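Local structure of peptidase S8 and S53, subtilisin, kexin, sedolisin (Mycobacterium smegmatis, 4KG7) at residues Ser229-Trp243 with Ser272-Ala284. The protein is a subtilisin-like serine protease, a mycosin of the type VII (ESX-3) secretion system, and probably cleaves peptide bonds by a charge-relay mechanism. Residues are numbered along the deposited sequence; the frame is centred on the assembly and turned at random.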
loop_
_atom_site.group_PDB
_atom_site.type_symbol
_atom_site.label_atom_id
_atom_site.label_comp_id
_atom_site.label_asym_id
_atom_site.label_seq_id
_atom_site.Cartn_x
_atom_site.Cartn_y
_atom_site.Cartn_z
ATOM N N SER A 229 11.757 -2.895 13.160
ATOM C CA SER A 229 12.241 -4.077 12.486
ATOM C C SER A 229 12.356 -5.250 13.442
ATOM O O SER A 229 12.838 -5.114 14.570
ATOM C CB SER A 229 13.590 -3.805 11.845
ATOM O OG SER A 229 13.424 -3.097 10.631
ATOM N N ASN A 230 11.970 -6.424 12.937
ATOM C CA ASN A 230 12.054 -7.684 13.677
ATOM C C ASN A 230 13.365 -8.411 13.423
ATOM O O ASN A 230 14.030 -8.151 12.423
ATOM C CB ASN A 230 10.891 -8.551 13.263
ATOM C CG ASN A 230 9.586 -7.966 13.705
ATOM O OD1 ASN A 230 9.311 -7.913 14.908
ATOM N ND2 ASN A 230 8.790 -7.465 12.753
ATOM N N PRO A 231 13.757 -9.307 14.337
ATOM C CA PRO A 231 15.013 -10.015 14.118
ATOM C C PRO A 231 14.992 -10.816 12.829
ATOM O O PRO A 231 13.952 -11.349 12.420
ATOM C CB PRO A 231 15.137 -10.960 15.325
ATOM C CG PRO A 231 14.150 -10.462 16.311
ATOM C CD PRO A 231 13.115 -9.657 15.616
ATOM N N LEU A 232 16.138 -10.877 12.172
ATOM C CA LEU A 232 16.253 -11.510 10.882
ATOM C C LEU A 232 16.268 -13.041 11.013
ATOM O O LEU A 232 16.382 -13.563 12.126
ATOM C CB LEU A 232 17.542 -11.016 10.217
ATOM C CG LEU A 232 17.598 -9.503 9.988
ATOM C CD1 LEU A 232 18.932 -9.187 9.356
ATOM C CD2 LEU A 232 16.458 -9.025 9.110
ATOM N N PRO A 233 16.147 -13.754 9.888
ATOM C CA PRO A 233 16.190 -15.214 9.882
ATOM C C PRO A 233 17.347 -15.739 10.734
ATOM O O PRO A 233 18.454 -15.203 10.657
ATOM C CB PRO A 233 16.376 -15.522 8.397
ATOM C CG PRO A 233 15.524 -14.473 7.746
ATOM C CD PRO A 233 15.931 -13.236 8.522
ATOM N N SER A 234 17.092 -16.770 11.547
ATOM C CA SER A 234 18.052 -17.236 12.571
ATOM C C SER A 234 18.329 -18.750 12.565
ATOM O O SER A 234 18.956 -19.287 13.496
ATOM C CB SER A 234 17.545 -16.822 13.958
ATOM O OG SER A 234 16.257 -17.351 14.188
ATOM N N GLY A 235 17.878 -19.430 11.517
ATOM C CA GLY A 235 18.115 -20.863 11.372
ATOM C C GLY A 235 17.335 -21.777 12.303
ATOM O O GLY A 235 17.763 -22.915 12.545
ATOM N N THR A 236 16.193 -21.315 12.811
ATOM C CA THR A 236 15.344 -22.139 13.678
ATOM C C THR A 236 14.675 -23.220 12.835
ATOM O O THR A 236 14.032 -22.902 11.846
ATOM C CB THR A 236 14.239 -21.299 14.342
ATOM O OG1 THR A 236 14.837 -20.238 15.099
ATOM C CG2 THR A 236 13.360 -22.162 15.247
ATOM N N PRO A 237 14.815 -24.501 13.238
ATOM C CA PRO A 237 14.157 -25.542 12.469
ATOM C C PRO A 237 12.664 -25.277 12.375
ATOM O O PRO A 237 12.025 -25.012 13.393
ATOM C CB PRO A 237 14.435 -26.817 13.285
ATOM C CG PRO A 237 15.616 -26.488 14.115
ATOM C CD PRO A 237 15.491 -25.034 14.425
ATOM N N GLY A 238 12.124 -25.334 11.165
ATOM C CA GLY A 238 10.692 -25.170 10.967
ATOM C C GLY A 238 10.222 -23.722 11.000
ATOM O O GLY A 238 9.042 -23.450 10.769
ATOM N N ASP A 239 11.142 -22.800 11.280
ATOM C CA ASP A 239 10.810 -21.382 11.301
ATOM C C ASP A 239 11.915 -20.574 10.616
ATOM O O ASP A 239 12.527 -19.714 11.231
ATOM C CB ASP A 239 10.606 -20.896 12.737
ATOM C CG ASP A 239 10.148 -19.455 12.795
ATOM O OD1 ASP A 239 9.443 -19.008 11.865
ATOM O OD2 ASP A 239 10.499 -18.777 13.778
ATOM N N PRO A 240 12.178 -20.855 9.327
ATOM C CA PRO A 240 13.307 -20.194 8.676
ATOM C C PRO A 240 13.224 -18.663 8.610
ATOM O O PRO A 240 14.264 -18.037 8.593
ATOM C CB PRO A 240 13.317 -20.808 7.266
ATOM C CG PRO A 240 11.944 -21.314 7.046
ATOM C CD PRO A 240 11.487 -21.781 8.408
ATOM N N ARG A 241 12.028 -18.096 8.615
ATOM C CA ARG A 241 11.899 -16.630 8.529
ATOM C C ARG A 241 11.820 -15.934 9.865
ATOM O O ARG A 241 11.765 -14.703 9.915
ATOM C CB ARG A 241 10.735 -16.250 7.654
ATOM C CG ARG A 241 10.894 -16.910 6.292
ATOM C CD ARG A 241 10.214 -16.183 5.196
ATOM N NE ARG A 241 10.623 -14.785 5.104
ATOM C CZ ARG A 241 10.083 -13.944 4.241
ATOM N NH1 ARG A 241 9.183 -14.380 3.358
ATOM N NH2 ARG A 241 10.459 -12.679 4.243
ATOM N N ASN A 242 11.832 -16.715 10.935
ATOM C CA ASN A 242 11.872 -16.170 12.289
ATOM C C ASN A 242 10.600 -15.428 12.681
ATOM O O ASN A 242 10.646 -14.339 13.234
ATOM C CB ASN A 242 13.104 -15.276 12.498
ATOM C CG ASN A 242 13.447 -15.114 13.970
ATOM O OD1 ASN A 242 12.825 -15.749 14.832
ATOM N ND2 ASN A 242 14.422 -14.256 14.272
ATOM N N TRP A 243 9.461 -16.061 12.435
ATOM C CA TRP A 243 8.200 -15.635 13.023
ATOM C C TRP A 243 8.292 -15.631 14.543
ATOM O O TRP A 243 7.707 -14.776 15.184
ATOM C CB TRP A 243 7.043 -16.546 12.584
ATOM C CG TRP A 243 6.594 -16.311 11.175
ATOM C CD1 TRP A 243 7.106 -16.880 10.043
ATOM C CD2 TRP A 243 5.526 -15.451 10.736
ATOM N NE1 TRP A 243 6.448 -16.423 8.946
ATOM C CE2 TRP A 243 5.464 -15.556 9.331
ATOM C CE3 TRP A 243 4.615 -14.619 11.391
ATOM C CZ2 TRP A 243 4.517 -14.849 8.555
ATOM C CZ3 TRP A 243 3.670 -13.907 10.606
ATOM C CH2 TRP A 243 3.640 -14.034 9.222
ATOM N N SER A 272 15.978 -0.221 1.549
ATOM C CA SER A 272 16.013 1.101 2.138
ATOM C C SER A 272 16.323 1.040 3.626
ATOM O O SER A 272 15.919 0.114 4.305
ATOM C CB SER A 272 14.668 1.785 1.956
ATOM O OG SER A 272 14.426 2.074 0.579
ATOM N N SER A 273 17.062 2.039 4.115
ATOM C CA SER A 273 17.486 2.030 5.515
ATOM C C SER A 273 16.306 1.907 6.481
ATOM O O SER A 273 16.456 1.324 7.581
ATOM C CB SER A 273 18.261 3.296 5.833
ATOM O OG SER A 273 17.455 4.437 5.633
ATOM N N PHE A 274 15.161 2.466 6.093
ATOM C CA PHE A 274 13.967 2.525 6.962
ATOM C C PHE A 274 13.000 1.356 6.782
ATOM O O PHE A 274 12.003 1.275 7.472
ATOM C CB PHE A 274 13.218 3.839 6.698
ATOM C CG PHE A 274 12.857 4.045 5.254
ATOM C CD1 PHE A 274 11.759 3.394 4.693
ATOM C CD2 PHE A 274 13.672 4.795 4.418
ATOM C CE1 PHE A 274 11.463 3.547 3.351
ATOM C CE2 PHE A 274 13.364 4.967 3.070
ATOM C CZ PHE A 274 12.256 4.335 2.527
ATOM N N THR A 275 13.272 0.435 5.869
ATOM C CA THR A 275 12.261 -0.586 5.578
ATOM C C THR A 275 12.133 -1.545 6.762
ATOM O O THR A 275 13.146 -2.022 7.284
ATOM C CB THR A 275 12.482 -1.258 4.207
ATOM O OG1 THR A 275 11.227 -1.741 3.687
ATOM C CG2 THR A 275 13.483 -2.376 4.267
ATOM N N MET A 276 10.902 -1.833 7.175
ATOM C CA MET A 276 10.690 -2.645 8.394
ATOM C C MET A 276 10.875 -4.126 8.094
ATOM O O MET A 276 10.114 -4.686 7.297
ATOM C CB MET A 276 9.293 -2.430 8.934
ATOM C CG MET A 276 9.017 -3.191 10.220
ATOM S SD MET A 276 7.328 -2.871 10.750
ATOM C CE MET A 276 7.101 -4.211 11.899
ATOM N N ALA A 277 11.782 -4.787 8.797
ATOM C CA ALA A 277 12.013 -6.210 8.588
ATOM C C ALA A 277 10.909 -7.022 9.229
ATOM O O ALA A 277 10.510 -6.755 10.350
ATOM C CB ALA A 277 13.322 -6.635 9.200
ATOM N N GLY A 278 10.439 -8.034 8.516
ATOM C CA GLY A 278 9.514 -8.991 9.100
ATOM C C GLY A 278 9.457 -10.242 8.248
ATOM O O GLY A 278 9.784 -10.198 7.052
ATOM N N PRO A 279 8.968 -11.343 8.824
ATOM C CA PRO A 279 8.942 -12.662 8.148
ATOM C C PRO A 279 7.889 -12.773 7.058
ATOM O O PRO A 279 7.883 -13.760 6.327
ATOM C CB PRO A 279 8.626 -13.626 9.294
ATOM C CG PRO A 279 7.820 -12.804 10.224
ATOM C CD PRO A 279 8.464 -11.438 10.207
ATOM N N TRP A 280 7.047 -11.753 6.943
ATOM C CA TRP A 280 5.953 -11.682 5.974
ATOM C C TRP A 280 6.339 -10.988 4.673
ATOM O O TRP A 280 5.600 -11.070 3.698
ATOM C CB TRP A 280 4.741 -10.964 6.617
ATOM C CG TRP A 280 5.149 -9.783 7.380
ATOM C CD1 TRP A 280 5.603 -8.589 6.892
ATOM C CD2 TRP A 280 5.245 -9.702 8.805
ATOM N NE1 TRP A 280 5.963 -7.761 7.938
ATOM C CE2 TRP A 280 5.759 -8.423 9.122
ATOM C CE3 TRP A 280 4.930 -10.569 9.840
ATOM C CZ2 TRP A 280 5.950 -8.002 10.441
ATOM C CZ3 TRP A 280 5.140 -10.149 11.152
ATOM C CH2 TRP A 280 5.655 -8.890 11.439
ATOM N N VAL A 281 7.471 -10.274 4.658
ATOM C CA VAL A 281 7.829 -9.432 3.492
ATOM C C VAL A 281 8.062 -10.332 2.280
ATOM O O VAL A 281 8.832 -11.300 2.348
ATOM C CB VAL A 281 9.030 -8.520 3.735
ATOM C CG1 VAL A 281 9.297 -7.686 2.488
ATOM C CG2 VAL A 281 8.747 -7.602 4.919
ATOM N N GLY A 282 7.374 -10.020 1.172
ATOM C CA GLY A 282 7.383 -10.858 -0.024
ATOM C C GLY A 282 8.071 -10.298 -1.260
ATOM O O GLY A 282 8.492 -11.045 -2.149
ATOM N N ILE A 283 8.228 -8.983 -1.316
ATOM C CA ILE A 283 8.718 -8.344 -2.530
ATOM C C ILE A 283 9.084 -6.922 -2.138
ATOM O O ILE A 283 8.803 -6.490 -1.012
ATOM C CB ILE A 283 7.620 -8.386 -3.631
ATOM C CG1 ILE A 283 8.192 -8.174 -5.054
ATOM C CG2 ILE A 283 6.519 -7.416 -3.320
ATOM C CD1 ILE A 283 7.208 -8.561 -6.128
ATOM N N ALA A 284 9.696 -6.176 -3.048
ATOM C CA ALA A 284 10.030 -4.782 -2.788
ATOM C C ALA A 284 9.859 -3.932 -4.006
ATOM O O ALA A 284 9.723 -4.440 -5.116
ATOM C CB ALA A 284 11.437 -4.659 -2.262
#
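Pro279 sets its CB and CG over one face of the Trp243 indole where the loop 229-243 packs on the chain leading into strand 281-286, an outermost strand of the parallel sheet of this subtilisin fold. The proline's CB stands 3.5 Å from the centroid of the Trp243 five-membered ring and 8° off its normal, the geometry of a CH-pi contact. The six-membered ring of Trp243 also receives the edge of Trp280 in an offset edge-to-face pair, with centroids 5.5 Å apart and planes at 71°. Trp243 is itself positioned through its backbone N, which donates to Asp239 OD1 on the syn lone pair.

Three hydrogen bonds, one to a serine hydroxyl and two from a backbone and a side-chain amide, join the segments at Ser229 and Asn230. Ala277 N donates nearly straight to Ser229 OG (3.0 Å); OG reaches it because chi1 of -79° sets it anti to the carbonyl carbon. Ala277 O in turn accepts from both Asn230 N and Asn230 ND2, each 3.0 Å away, the amide donor lying in the carbonyl plane and the backbone donor above it. Asn230 also bonds Thr247 N through OD1 and Ser248 O through ND2, extending the link to strand 248-251.

The guanidinium of Arg241 completes the contact, reached by a bend at chi3. Pro279 O sits over its face, 3.0 Å from CZ, a face contact and not a hydrogen bond, while NH1 (3.3 Å) and NH2 (2.9 Å) converge end-on upon the single oxygen Val281 O, in the guanidinium plane.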